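PDB 2QWU: intracellular growth locus, subunit C from Francisella tularensis subsp. tularensis, which is encoded in the Francisella pathogenicity island and is probably needed for growth of the bacterium inside host cells. Local coordinates for residues N33-I38 and E135-M140; A54-E59 and N126-Y131; L91-K96 and H176-D181; S144-Y149 and T185-L190. The protein carries 2 engineered substitutions. All blocks are in the same frame, centred on the assembly; numbering follows the deposited sequence.

In the fold
Contacts 1 and 2 sit side by side, their centres about 5 Å apart, and share partners: Arg-35 of contact 1 bonds Ile-55 of contact 2, Gln-129 of contact 2 bonds Met-140 of contact 1, and strands 130-131 and 137-138 pair with each other. Contact 3 lies about 20 Å from both, centre to centre, and on the far side of the chain's centre from contact 1; it is a piece of the large antiparallel sheet, which contact 1 joins through strand 37-43. Contact 4, its centre about 19 Å from that of contact 3, takes up the same sheet where strand 173-184 runs beside strand 147-150.

Contact 1: N33-I38 and E135-M140; sequences NCRMFI and EAWGIM. Engineered in segment 33-38: Met-36 (natural residue Leu).
Met-140, present as selenomethionine, lays its terminal methyl over two side chains of segment 33-38. Its CE comes within 3.6 Å of CG of Met-36 and 3.8 Å of CB of Cys-34, while its SE lies equally near that cysteine CB. The Met-140 chain runs straight to SE and then bends (chi3 -61°), which turns CE in between the two partners. Met-36 is an engineered residue, leucine in nature, and is likewise a selenomethionine.

A second patch forms at Trp-137, whose six-membered ring presents CH2 to NH2 of Arg-35 at 3.8 Å. Guanidinium and indole planes stand 75° apart, so this is not a stack; the carbonyl O of Asn-33 faces the indole at its edge, in plane. That same oxygen is gripped side-on by Arg-35, with NE at 3.0 Å and NH2 at 2.9 Å from Asn-33 O. Bends at chi2 and chi3 fold the arginine back onto its own chain for this, and its NH1 is held by the carbonyl of Ile-55.

The contact thus joins the approach to strand 37-43 to the small hairpin strand 137-138. Strand 18-21 adds Val-20 against both selenomethionines, and Val-73 of strand 71-79 touches Met-36.

Contact 2: A54-E59 and N126-Y131; sequences AIDGGE and NKKQEY
OD1 of Asp-56 takes two hydrogen bonds from segment 126-131, one from a side chain and one from the backbone. The amide ND2 of Asn-126 reaches Asp-56 OD1 at 3.0 Å, nearly in line with the C-O bond and with an N-H...O angle of 159°. The backbone N of Lys-128 approaches the same OD1 at 3.1 Å from the opposite face of the carboxylate, on the syn side but tilted from its plane, and its bond is more bent. The aspartate reaches them with CG anti to its own nitrogen (chi1 -155°).

Its other oxygen is tied in through water: OD2 of Asp-56 receives a hydrogen bond at 2.7 Å from water 1, which in turn accepts from the backbone N of Lys-127. With bonds on both oxygens, the rotation of the carboxylate is probably restrained. Next to it the backbones meet directly, N of Gly-57 donating to the carbonyl O of Lys-128 at 3.0 Å. The aliphatic part of Lys-128 crosses the aspartate side chain at about a right angle and brings its CD to 3.2 Å from Gly-57 O. A bend at chi4 (71°) turns NZ back to the aspartate's side, though it stops 4.7 Å from Asp-56 OD2, too far for a salt bridge.

Asp-56 also begins a type II turn closed by the bond from Glu-59 N to Asp-56 O, and the carboxylate of Glu-59 accepts from Asp-56 N.

Asn-126 links this loop to the start of strand 37-43 and the residues leading into it, bonding Phe-37 N through OD1 and Arg-35 O through ND2. Just after Lys-128, Gln-129 and Glu-130 form a classic beta bulge opposite Gly-138. The Asp-56 and Gly-57 bonds thus hold the loop between strands 46-47 and 71-79 beside the small hairpin of strands 130-131 and 137-138.

Contact 3: L91-K96 and H176-D181; sequences LGVLIK and HIISID
Two neighbouring strands of the main antiparallel sheet, 86-96 and 173-184, meet here, the N-to-C directions of their short segments 143° apart, antiparallel with a marked twist. Leu-91 with Ile-178 and Val-93 with His-176 are hydrogen-bonded pairs, and Gly-92 with Ile-177 is the non-hydrogen-bonded pair between them. Each hydrogen-bonded pair closes both of its bonds; the shortest run from Ile-178 N to Leu-91 O and from His-176 N to Val-93 O, both 2.7 Å.

On the face that carries Leu-91, Val-93, His-176 and Ile-178, CD1 of Ile-178 reaches diagonally to Val-93, 3.7 Å from its CG2. Further along, Ile-95 covers one face of the His-176 imidazole in a CH-pi contact, with CG1 3.7 Å from the ring centroid and displaced toward the ND1 side of the rim. A chi1 of 56° tucks that CG1 between the backbone N and carbonyl carbon of Ile-95, swinging it over the ring. The ring's rotation is fixed further by ND1, hydrogen-bonded to the carbonyl of Arg-174.

Ile-160 packs on His-176 and Ile-178, while Leu-41 meets Leu-91 and Val-93. This is antiparallel beta-sheet pairing, hydrogen-bonded and non-hydrogen-bonded pairs in turn, with its buried, mostly aliphatic face turned to strands 37-43 and 157-162.

Contact 4: S144-Y149 and T185-L190; sequences SNLELY and TSQGSL
An ST turn at Thr-185, next to strand 173-184, joins the start of strand 147-150 to the loop leading into strand 189-193. Of the direct polar bonds, one crosses the contact: the hydroxyl OG1 of Thr-185 donates to the carbonyl O of Glu-147 at 2.7 Å, coming in 26° off the carbonyl plane. Within the turn that OG1 also accepts from Gln-187 N, so the buried hydroxyl is used both as donor and as acceptor. It points this way because OG1 stands anti to the threonine nitrogen (chi1 175°).

Water carries the remaining polar links. Water 4 connects Glu-147 O with Ser-186 N, and water 5 connects Glu-147 N with OE1 of Gln-187. Waters 2 and 3 both donate to Ser-144 O and meet opposite ends of the Gln-187 amide, water 2 accepting from NE2 and water 3 donating to OE1. The bond from Gln-187 NE2 to Ser-189 O (3.0 Å), with that oxygen in the amide plane, helps fix the amide's orientation.

Apolar packing centres on Leu-146, whose CD1 touches CD2 of Leu-190 at 4.1 Å and lies 3.4 Å from OE1 of Gln-187. CD2 of Leu-148 rests 4.0 Å from Thr-185 CB. At the outer end, CE2 of Tyr-149 comes within 3.9 Å of Thr-185 CA.

Contact 1: N33-I38 and E135-M140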
loop_
_atom_site.group_PDB
_atom_site.type_symbol
_atom_site.label_atom_id
_atom_site.label_comp_id
_atom_site.label_asym_id
_atom_site.label_seq_id
_atom_site.Cartn_x
_atom_site.Cartn_y
_atom_site.Cartn_z
ATOM N N ASN A 33 -12.830 -9.627 -6.041
ATOM C CA ASN A 33 -11.983 -8.552 -6.609
ATOM C C ASN A 33 -10.649 -8.428 -5.916
ATOM O O ASN A 33 -10.421 -9.029 -4.845
ATOM C CB ASN A 33 -12.751 -7.206 -6.565
ATOM C CG ASN A 33 -14.182 -7.347 -7.062
ATOM O OD1 ASN A 33 -14.403 -7.842 -8.161
ATOM N ND2 ASN A 33 -15.154 -6.944 -6.244
ATOM N N CYS A 34 -9.754 -7.677 -6.541
ATOM C CA CYS A 34 -8.414 -7.532 -5.989
ATOM C C CYS A 34 -8.380 -6.742 -4.676
ATOM O O CYS A 34 -9.243 -5.899 -4.368
ATOM C CB CYS A 34 -7.481 -6.917 -7.007
ATOM S SG CYS A 34 -7.928 -5.201 -7.388
ATOM N N ARG A 35 -7.419 -7.110 -3.831
ATOM C CA ARG A 35 -7.264 -6.397 -2.567
ATOM C C ARG A 35 -5.797 -6.550 -2.113
ATOM O O ARG A 35 -5.143 -7.579 -2.348
ATOM C CB ARG A 35 -8.242 -6.895 -1.479
ATOM C CG ARG A 35 -7.840 -8.252 -0.715
ATOM C CD ARG A 35 -7.821 -9.432 -1.610
ATOM N NE ARG A 35 -9.088 -9.699 -2.284
ATOM C CZ ARG A 35 -10.183 -10.282 -1.760
ATOM N NH1 ARG A 35 -10.252 -10.701 -0.485
ATOM N NH2 ARG A 35 -11.253 -10.496 -2.543
HETATM N N MSE A 36 -5.290 -5.499 -1.477
HETATM C CA MSE A 36 -3.913 -5.480 -0.977
HETATM C C MSE A 36 -3.905 -4.940 0.424
HETATM O O MSE A 36 -4.619 -4.016 0.745
HETATM C CB MSE A 36 -3.029 -4.583 -1.872
HETATM C CG MSE A 36 -2.684 -5.182 -3.198
HETATM SE SE MSE A 36 -1.521 -3.969 -4.138
HETATM C CE MSE A 36 -0.240 -4.070 -3.044
ATOM N N PHE A 37 -3.143 -5.585 1.311
ATOM C CA PHE A 37 -3.025 -5.075 2.630
ATOM C C PHE A 37 -1.692 -5.538 3.231
ATOM O O PHE A 37 -1.046 -6.475 2.714
ATOM C CB PHE A 37 -4.248 -5.477 3.469
ATOM C CG PHE A 37 -4.476 -7.000 3.572
ATOM C CD1 PHE A 37 -3.789 -7.749 4.524
ATOM C CD2 PHE A 37 -5.400 -7.642 2.735
ATOM C CE1 PHE A 37 -4.028 -9.166 4.660
ATOM C CE2 PHE A 37 -5.666 -9.046 2.856
ATOM C CZ PHE A 37 -4.953 -9.801 3.849
ATOM N N ILE A 38 -1.272 -4.833 4.277
ATOM C CA ILE A 38 0.017 -5.135 4.896
ATOM C C ILE A 38 -0.116 -5.393 6.391
ATOM O O ILE A 38 -0.922 -4.772 7.074
ATOM C CB ILE A 38 1.015 -3.995 4.627
ATOM C CG1 ILE A 38 0.393 -2.638 5.035
ATOM C CG2 ILE A 38 1.425 -3.992 3.135
ATOM C CD1 ILE A 38 1.358 -1.435 4.890
ATOM N N GLU A 135 -7.307 -19.036 -13.135
ATOM C CA GLU A 135 -8.113 -19.475 -11.997
ATOM C C GLU A 135 -7.358 -19.850 -10.734
ATOM O O GLU A 135 -7.613 -20.880 -10.087
ATOM C CB GLU A 135 -9.027 -20.640 -12.432
ATOM C CG GLU A 135 -9.837 -20.289 -13.672
ATOM C CD GLU A 135 -11.015 -21.219 -13.904
ATOM O OE1 GLU A 135 -10.844 -22.461 -13.769
ATOM O OE2 GLU A 135 -12.110 -20.691 -14.242
ATOM N N ALA A 136 -6.442 -18.977 -10.370
ATOM C CA ALA A 136 -5.645 -19.136 -9.163
ATOM C C ALA A 136 -5.349 -17.690 -8.749
ATOM O O ALA A 136 -5.289 -16.799 -9.599
ATOM C CB ALA A 136 -4.347 -19.851 -9.482
ATOM N N TRP A 137 -5.187 -17.467 -7.447
ATOM C CA TRP A 137 -4.826 -16.141 -6.944
ATOM C C TRP A 137 -3.315 -15.900 -7.061
ATOM O O TRP A 137 -2.508 -16.842 -6.978
ATOM C CB TRP A 137 -5.197 -16.041 -5.476
ATOM C CG TRP A 137 -6.651 -15.968 -5.223
ATOM C CD1 TRP A 137 -7.504 -17.014 -4.999
ATOM C CD2 TRP A 137 -7.435 -14.773 -5.181
ATOM N NE1 TRP A 137 -8.789 -16.540 -4.835
ATOM C CE2 TRP A 137 -8.768 -15.163 -4.936
ATOM C CE3 TRP A 137 -7.136 -13.391 -5.326
ATOM C CZ2 TRP A 137 -9.823 -14.223 -4.822
ATOM C CZ3 TRP A 137 -8.181 -12.451 -5.219
ATOM C CH2 TRP A 137 -9.522 -12.883 -4.965
ATOM N N GLY A 138 -2.916 -14.640 -7.213
ATOM C CA GLY A 138 -1.500 -14.311 -7.300
ATOM C C GLY A 138 -1.322 -12.888 -6.794
ATOM O O GLY A 138 -2.305 -12.257 -6.454
ATOM N N ILE A 139 -0.091 -12.408 -6.721
ATOM C CA ILE A 139 0.108 -11.022 -6.302
ATOM C C ILE A 139 -0.084 -10.101 -7.495
ATOM O O ILE A 139 -0.186 -10.579 -8.640
ATOM C CB ILE A 139 1.571 -10.749 -5.833
ATOM C CG1 ILE A 139 2.586 -10.938 -6.989
ATOM C CG2 ILE A 139 1.922 -11.662 -4.602
ATOM C CD1 ILE A 139 4.040 -10.491 -6.624
HETATM N N MSE A 140 -0.215 -8.810 -7.197
HETATM C CA MSE A 140 -0.145 -7.779 -8.250
HETATM C C MSE A 140 1.291 -7.251 -8.050
HETATM O O MSE A 140 2.098 -7.311 -8.939
HETATM C CB MSE A 140 -1.180 -6.671 -8.066
HETATM C CG MSE A 140 -2.590 -7.196 -8.529
HETATM SE SE MSE A 140 -3.994 -5.960 -8.297
HETATM C CE MSE A 140 -3.944 -5.736 -6.481
#

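Contact 2: A54-E59 and N126-Y131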
loop_
_atom_site.group_PDB
_atom_site.type_symbol
_atom_site.label_atom_id
_atom_site.label_comp_id
_atom_site.label_asym_id
_atom_site.label_seq_id
_atom_site.Cartn_x
_atom_site.Cartn_y
_atom_site.Cartn_z
ATOM N N ALA A 54 -8.486 -8.121 7.847
ATOM C CA ALA A 54 -8.419 -8.107 6.378
ATOM C C ALA A 54 -8.506 -9.513 5.850
ATOM O O ALA A 54 -7.991 -10.507 6.466
ATOM C CB ALA A 54 -7.140 -7.431 5.909
ATOM N N ILE A 55 -9.154 -9.613 4.702
ATOM C CA ILE A 55 -9.430 -10.914 4.104
ATOM C C ILE A 55 -8.587 -11.161 2.843
ATOM O O ILE A 55 -8.686 -10.400 1.862
ATOM C CB ILE A 55 -10.935 -10.981 3.738
ATOM C CG1 ILE A 55 -11.825 -10.641 4.950
ATOM C CG2 ILE A 55 -11.240 -12.367 3.097
ATOM C CD1 ILE A 55 -11.714 -11.677 6.098
ATOM N N ASP A 56 -7.719 -12.178 2.886
ATOM C CA ASP A 56 -6.877 -12.521 1.746
ATOM C C ASP A 56 -7.791 -13.117 0.633
ATOM O O ASP A 56 -8.890 -13.599 0.889
ATOM C CB ASP A 56 -5.780 -13.538 2.180
ATOM C CG ASP A 56 -4.532 -13.502 1.284
ATOM O OD1 ASP A 56 -4.361 -12.544 0.496
ATOM O OD2 ASP A 56 -3.672 -14.423 1.377
ATOM N N GLY A 57 -7.322 -13.062 -0.606
ATOM C CA GLY A 57 -8.166 -13.568 -1.681
ATOM C C GLY A 57 -8.534 -15.022 -1.450
ATOM O O GLY A 57 -7.655 -15.848 -1.104
ATOM N N GLY A 58 -9.807 -15.309 -1.633
ATOM C CA GLY A 58 -10.332 -16.662 -1.515
ATOM C C GLY A 58 -10.564 -17.128 -0.106
ATOM O O GLY A 58 -11.116 -18.224 0.112
ATOM N N GLU A 59 -10.151 -16.316 0.866
ATOM C CA GLU A 59 -10.260 -16.711 2.257
ATOM C C GLU A 59 -11.729 -16.782 2.711
ATOM O O GLU A 59 -12.577 -15.971 2.336
ATOM C CB GLU A 59 -9.448 -15.723 3.116
ATOM C CG GLU A 59 -9.278 -16.136 4.576
ATOM C CD GLU A 59 -8.693 -15.007 5.425
ATOM O OE1 GLU A 59 -7.873 -14.222 4.899
ATOM O OE2 GLU A 59 -9.047 -14.909 6.625
ATOM N N ASN A 126 -0.077 -9.155 1.561
ATOM C CA ASN A 126 -0.791 -10.425 1.321
ATOM C C ASN A 126 -0.407 -11.080 0.003
ATOM O O ASN A 126 -0.035 -10.431 -0.971
ATOM C CB ASN A 126 -2.320 -10.232 1.409
ATOM C CG ASN A 126 -2.869 -9.279 0.329
ATOM O OD1 ASN A 126 -2.378 -8.176 0.150
ATOM N ND2 ASN A 126 -3.903 -9.722 -0.371
ATOM N N LYS A 127 -0.490 -12.398 -0.022
ATOM C CA LYS A 127 -0.075 -13.129 -1.223
ATOM C C LYS A 127 -1.196 -13.316 -2.230
ATOM O O LYS A 127 -0.915 -13.507 -3.396
ATOM C CB LYS A 127 0.498 -14.496 -0.814
ATOM C CG LYS A 127 1.774 -14.342 0.056
ATOM C CD LYS A 127 2.404 -15.678 0.503
ATOM C CE LYS A 127 3.574 -15.460 1.476
ATOM N NZ LYS A 127 4.457 -14.330 1.068
ATOM N N LYS A 128 -2.443 -13.280 -1.792
ATOM C CA LYS A 128 -3.531 -13.498 -2.735
ATOM C C LYS A 128 -4.239 -12.163 -2.980
ATOM O O LYS A 128 -5.234 -11.870 -2.352
ATOM C CB LYS A 128 -4.476 -14.558 -2.162
ATOM C CG LYS A 128 -3.758 -15.932 -2.048
ATOM C CD LYS A 128 -4.742 -17.027 -1.589
ATOM C CE LYS A 128 -4.158 -18.417 -1.713
ATOM N NZ LYS A 128 -3.087 -18.614 -0.683
ATOM N N GLN A 129 -3.701 -11.376 -3.910
ATOM C CA GLN A 129 -4.205 -10.034 -4.206
ATOM C C GLN A 129 -5.183 -9.957 -5.399
ATOM O O GLN A 129 -6.142 -9.215 -5.348
ATOM C CB GLN A 129 -3.008 -9.169 -4.513
ATOM C CG GLN A 129 -2.009 -9.108 -3.351
ATOM C CD GLN A 129 -0.846 -8.194 -3.686
ATOM O OE1 GLN A 129 -0.757 -7.661 -4.805
ATOM N NE2 GLN A 129 0.039 -7.992 -2.737
ATOM N N GLU A 130 -4.937 -10.729 -6.451
ATOM C CA GLU A 130 -5.785 -10.673 -7.625
ATOM C C GLU A 130 -6.042 -12.096 -8.146
ATOM O O GLU A 130 -5.099 -12.930 -8.167
ATOM C CB GLU A 130 -5.049 -9.871 -8.704
ATOM C CG GLU A 130 -5.729 -9.764 -10.027
ATOM C CD GLU A 130 -4.915 -8.900 -11.009
ATOM O OE1 GLU A 130 -3.795 -9.282 -11.391
ATOM O OE2 GLU A 130 -5.435 -7.831 -11.422
ATOM N N TYR A 131 -7.294 -12.356 -8.513
ATOM C CA TYR A 131 -7.667 -13.668 -9.071
ATOM C C TYR A 131 -7.283 -13.657 -10.570
ATOM O O TYR A 131 -7.825 -12.909 -11.381
ATOM C CB TYR A 131 -9.169 -13.948 -8.842
ATOM C CG TYR A 131 -9.550 -15.371 -9.173
ATOM C CD1 TYR A 131 -8.979 -16.421 -8.467
ATOM C CD2 TYR A 131 -10.502 -15.651 -10.147
ATOM C CE1 TYR A 131 -9.354 -17.756 -8.708
ATOM C CE2 TYR A 131 -10.899 -16.994 -10.415
ATOM C CZ TYR A 131 -10.310 -18.020 -9.673
ATOM O OH TYR A 131 -10.641 -19.345 -9.868
HETATM O O HOH W 1 -1.157 -13.773 2.261
#

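Contact 3: L91-K96 and H176-D181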
loop_
_atom_site.group_PDB
_atom_site.type_symbol
_atom_site.label_atom_id
_atom_site.label_comp_id
_atom_site.label_asym_id
_atom_site.label_seq_id
_atom_site.Cartn_x
_atom_site.Cartn_y
_atom_site.Cartn_z
ATOM N N LEU A 91 -3.234 4.676 1.536
ATOM C CA LEU A 91 -3.406 3.616 2.527
ATOM C C LEU A 91 -4.685 3.815 3.327
ATOM O O LEU A 91 -5.075 4.940 3.571
ATOM C CB LEU A 91 -2.194 3.643 3.502
ATOM C CG LEU A 91 -0.806 3.491 2.872
ATOM C CD1 LEU A 91 0.254 4.113 3.729
ATOM C CD2 LEU A 91 -0.544 2.033 2.715
ATOM N N GLY A 92 -5.328 2.719 3.728
ATOM C CA GLY A 92 -6.519 2.805 4.550
ATOM C C GLY A 92 -6.126 2.302 5.944
ATOM O O GLY A 92 -5.547 1.233 6.045
ATOM N N VAL A 93 -6.387 3.090 6.999
ATOM C CA VAL A 93 -6.065 2.653 8.346
ATOM C C VAL A 93 -7.272 2.839 9.251
ATOM O O VAL A 93 -8.170 3.635 8.968
ATOM C CB VAL A 93 -4.839 3.410 8.930
ATOM C CG1 VAL A 93 -3.614 3.176 8.021
ATOM C CG2 VAL A 93 -5.143 4.944 9.002
ATOM N N LEU A 94 -7.321 2.073 10.332
ATOM C CA LEU A 94 -8.452 2.231 11.280
ATOM C C LEU A 94 -7.863 2.899 12.543
ATOM O O LEU A 94 -7.071 2.294 13.277
ATOM C CB LEU A 94 -9.064 0.862 11.590
ATOM C CG LEU A 94 -10.314 0.892 12.455
ATOM C CD1 LEU A 94 -11.485 1.628 11.793
ATOM C CD2 LEU A 94 -10.624 -0.640 12.672
ATOM N N ILE A 95 -8.198 4.175 12.764
ATOM C CA ILE A 95 -7.620 4.932 13.892
ATOM C C ILE A 95 -8.613 5.904 14.496
ATOM O O ILE A 95 -9.624 6.258 13.872
ATOM C CB ILE A 95 -6.397 5.786 13.417
ATOM C CG1 ILE A 95 -6.825 6.724 12.262
ATOM C CG2 ILE A 95 -5.259 4.851 12.935
ATOM C CD1 ILE A 95 -5.723 7.667 11.747
ATOM N N LYS A 96 -8.294 6.352 15.710
ATOM C CA LYS A 96 -9.116 7.360 16.384
ATOM C C LYS A 96 -8.711 8.729 15.812
ATOM O O LYS A 96 -7.611 8.911 15.285
ATOM C CB LYS A 96 -8.862 7.311 17.902
ATOM C CG LYS A 96 -9.304 5.973 18.504
ATOM C CD LYS A 96 -9.000 5.861 19.992
ATOM C CE LYS A 96 -9.717 6.947 20.719
ATOM N NZ LYS A 96 -9.882 6.675 22.186
ATOM N N HIS A 176 -9.693 5.645 7.897
ATOM C CA HIS A 176 -9.142 6.914 7.374
ATOM C C HIS A 176 -8.329 6.617 6.123
ATOM O O HIS A 176 -7.661 5.591 6.036
ATOM C CB HIS A 176 -8.185 7.608 8.370
ATOM C CG HIS A 176 -8.866 8.318 9.532
ATOM N ND1 HIS A 176 -9.584 7.661 10.511
ATOM C CD2 HIS A 176 -8.846 9.629 9.876
ATOM C CE1 HIS A 176 -9.984 8.546 11.428
ATOM N NE2 HIS A 176 -9.551 9.738 11.064
ATOM N N ILE A 177 -8.343 7.541 5.173
ATOM C CA ILE A 177 -7.580 7.321 3.969
ATOM C C ILE A 177 -6.366 8.243 3.981
ATOM O O ILE A 177 -6.512 9.457 4.089
ATOM C CB ILE A 177 -8.483 7.568 2.749
ATOM C CG1 ILE A 177 -9.624 6.543 2.823
ATOM C CG2 ILE A 177 -7.663 7.522 1.484
ATOM C CD1 ILE A 177 -10.456 6.342 1.545
ATOM N N ILE A 178 -5.166 7.664 3.895
ATOM C CA ILE A 178 -3.911 8.429 3.926
ATOM C C ILE A 178 -3.365 8.445 2.519
ATOM O O ILE A 178 -3.023 7.394 1.952
ATOM C CB ILE A 178 -2.848 7.752 4.881
ATOM C CG1 ILE A 178 -3.438 7.627 6.281
ATOM C CG2 ILE A 178 -1.559 8.467 4.833
ATOM C CD1 ILE A 178 -2.446 6.831 7.219
ATOM N N SER A 179 -3.312 9.639 1.933
ATOM C CA SER A 179 -2.816 9.807 0.544
ATOM C C SER A 179 -1.502 10.503 0.601
ATOM O O SER A 179 -1.427 11.600 1.113
ATOM C CB SER A 179 -3.777 10.670 -0.319
ATOM O OG SER A 179 -5.082 10.112 -0.321
ATOM N N ILE A 180 -0.467 9.870 0.058
ATOM C CA ILE A 180 0.881 10.431 0.133
ATOM C C ILE A 180 1.449 10.530 -1.265
ATOM O O ILE A 180 1.332 9.589 -2.063
ATOM C CB ILE A 180 1.826 9.514 0.959
ATOM C CG1 ILE A 180 1.080 9.023 2.202
ATOM C CG2 ILE A 180 3.101 10.309 1.330
ATOM C CD1 ILE A 180 1.865 7.950 2.975
ATOM N N ASP A 181 2.069 11.676 -1.581
ATOM C CA ASP A 181 2.647 11.867 -2.919
ATOM C C ASP A 181 4.082 12.363 -2.731
ATOM O O ASP A 181 4.451 12.802 -1.656
ATOM C CB ASP A 181 1.872 12.954 -3.715
ATOM C CG ASP A 181 0.408 12.588 -3.984
ATOM O OD1 ASP A 181 0.116 11.670 -4.816
ATOM O OD2 ASP A 181 -0.471 13.238 -3.355
#

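Contact 4: S144-Y149 and T185-L190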
loop_
_atom_site.group_PDB
_atom_site.type_symbol
_atom_site.label_atom_id
_atom_site.label_comp_id
_atom_site.label_asym_id
_atom_site.label_seq_id
_atom_site.Cartn_x
_atom_site.Cartn_y
_atom_site.Cartn_z
ATOM N N SER A 144 6.225 -6.192 0.377
ATOM C CA SER A 144 6.798 -6.526 1.676
ATOM C C SER A 144 8.090 -5.834 1.989
ATOM O O SER A 144 9.024 -5.863 1.196
ATOM C CB SER A 144 6.976 -8.064 1.842
ATOM O OG SER A 144 5.766 -8.757 1.557
ATOM N N ASN A 145 8.124 -5.214 3.174
ATOM C CA ASN A 145 9.284 -4.525 3.671
ATOM C C ASN A 145 9.744 -3.313 2.938
ATOM O O ASN A 145 10.824 -2.824 3.226
ATOM C CB ASN A 145 10.439 -5.519 3.825
ATOM C CG ASN A 145 10.143 -6.541 4.921
ATOM O OD1 ASN A 145 9.504 -6.200 5.920
ATOM N ND2 ASN A 145 10.592 -7.778 4.744
ATOM N N LEU A 146 8.926 -2.789 2.021
ATOM C CA LEU A 146 9.366 -1.646 1.272
ATOM C C LEU A 146 9.467 -0.420 2.171
ATOM O O LEU A 146 8.565 -0.186 2.974
ATOM C CB LEU A 146 8.394 -1.408 0.110
ATOM C CG LEU A 146 8.687 -0.238 -0.829
ATOM C CD1 LEU A 146 9.888 -0.546 -1.737
ATOM C CD2 LEU A 146 7.417 -0.054 -1.746
ATOM N N GLU A 147 10.555 0.358 2.032
ATOM C CA GLU A 147 10.730 1.586 2.786
ATOM C C GLU A 147 10.684 2.760 1.806
ATOM O O GLU A 147 11.453 2.829 0.826
ATOM C CB GLU A 147 12.062 1.649 3.527
ATOM C CG GLU A 147 12.161 2.901 4.413
ATOM C CD GLU A 147 13.299 2.804 5.437
ATOM O OE1 GLU A 147 14.410 3.260 5.122
ATOM O OE2 GLU A 147 13.087 2.247 6.547
ATOM N N LEU A 148 9.755 3.656 2.062
ATOM C CA LEU A 148 9.584 4.839 1.213
ATOM C C LEU A 148 9.974 6.095 2.005
ATOM O O LEU A 148 9.882 6.136 3.236
ATOM C CB LEU A 148 8.114 4.986 0.808
ATOM C CG LEU A 148 7.441 3.759 0.124
ATOM C CD1 LEU A 148 5.858 3.958 0.088
ATOM C CD2 LEU A 148 7.934 3.630 -1.290
ATOM N N TYR A 149 10.383 7.139 1.296
ATOM C CA TYR A 149 10.765 8.373 1.992
ATOM C C TYR A 149 10.521 9.513 1.016
ATOM O O TYR A 149 10.383 9.298 -0.174
ATOM C CB TYR A 149 12.246 8.286 2.463
ATOM C CG TYR A 149 13.269 8.179 1.363
ATOM C CD1 TYR A 149 13.736 9.311 0.739
ATOM C CD2 TYR A 149 13.782 6.944 0.979
ATOM C CE1 TYR A 149 14.713 9.226 -0.271
ATOM C CE2 TYR A 149 14.727 6.830 -0.016
ATOM C CZ TYR A 149 15.197 7.975 -0.630
ATOM O OH TYR A 149 16.167 7.873 -1.606
ATOM N N THR A 185 12.180 5.570 -3.163
ATOM C CA THR A 185 12.674 4.483 -2.293
ATOM C C THR A 185 14.062 4.128 -2.837
ATOM O O THR A 185 14.328 4.387 -3.994
ATOM C CB THR A 185 11.758 3.223 -2.435
ATOM O OG1 THR A 185 12.298 2.113 -1.673
ATOM C CG2 THR A 185 11.683 2.765 -3.895
ATOM N N SER A 186 14.938 3.532 -2.030
ATOM C CA SER A 186 16.241 3.090 -2.549
ATOM C C SER A 186 16.184 1.659 -3.083
ATOM O O SER A 186 17.182 1.140 -3.625
ATOM C CB SER A 186 17.302 3.085 -1.452
ATOM O OG SER A 186 17.240 4.263 -0.705
ATOM N N GLN A 187 15.044 1.004 -2.910
ATOM C CA GLN A 187 14.883 -0.378 -3.389
ATOM C C GLN A 187 14.834 -0.280 -4.913
ATOM O O GLN A 187 14.126 0.578 -5.468
ATOM C CB GLN A 187 13.591 -1.005 -2.798
ATOM C CG GLN A 187 13.363 -2.428 -3.178
ATOM C CD GLN A 187 12.299 -3.103 -2.315
ATOM O OE1 GLN A 187 12.247 -2.894 -1.082
ATOM N NE2 GLN A 187 11.446 -3.928 -2.945
ATOM N N GLY A 188 15.592 -1.136 -5.597
ATOM C CA GLY A 188 15.661 -1.027 -7.054
ATOM C C GLY A 188 14.650 -1.788 -7.888
ATOM O O GLY A 188 14.501 -1.521 -9.097
ATOM N N SER A 189 13.950 -2.738 -7.272
ATOM C CA SER A 189 12.970 -3.525 -8.045
ATOM C C SER A 189 11.889 -4.058 -7.116
ATOM O O SER A 189 12.017 -3.982 -5.890
ATOM C CB SER A 189 13.687 -4.700 -8.744
ATOM O OG SER A 189 14.307 -5.518 -7.742
ATOM N N LEU A 190 10.805 -4.556 -7.703
ATOM C CA LEU A 190 9.714 -5.113 -6.935
ATOM C C LEU A 190 9.167 -6.340 -7.671
ATOM O O LEU A 190 9.016 -6.317 -8.889
ATOM C CB LEU A 190 8.548 -4.094 -6.852
ATOM C CG LEU A 190 8.721 -2.913 -5.869
ATOM C CD1 LEU A 190 7.665 -1.868 -6.121
ATOM C CD2 LEU A 190 8.665 -3.421 -4.433
HETATM O O HOH W 2 9.007 -5.767 -1.716
HETATM O O HOH W 3 11.760 -5.004 0.648
HETATM O O HOH W 4 14.205 3.092 0.722
HETATM O O HOH W 5 12.919 -1.036 0.817
#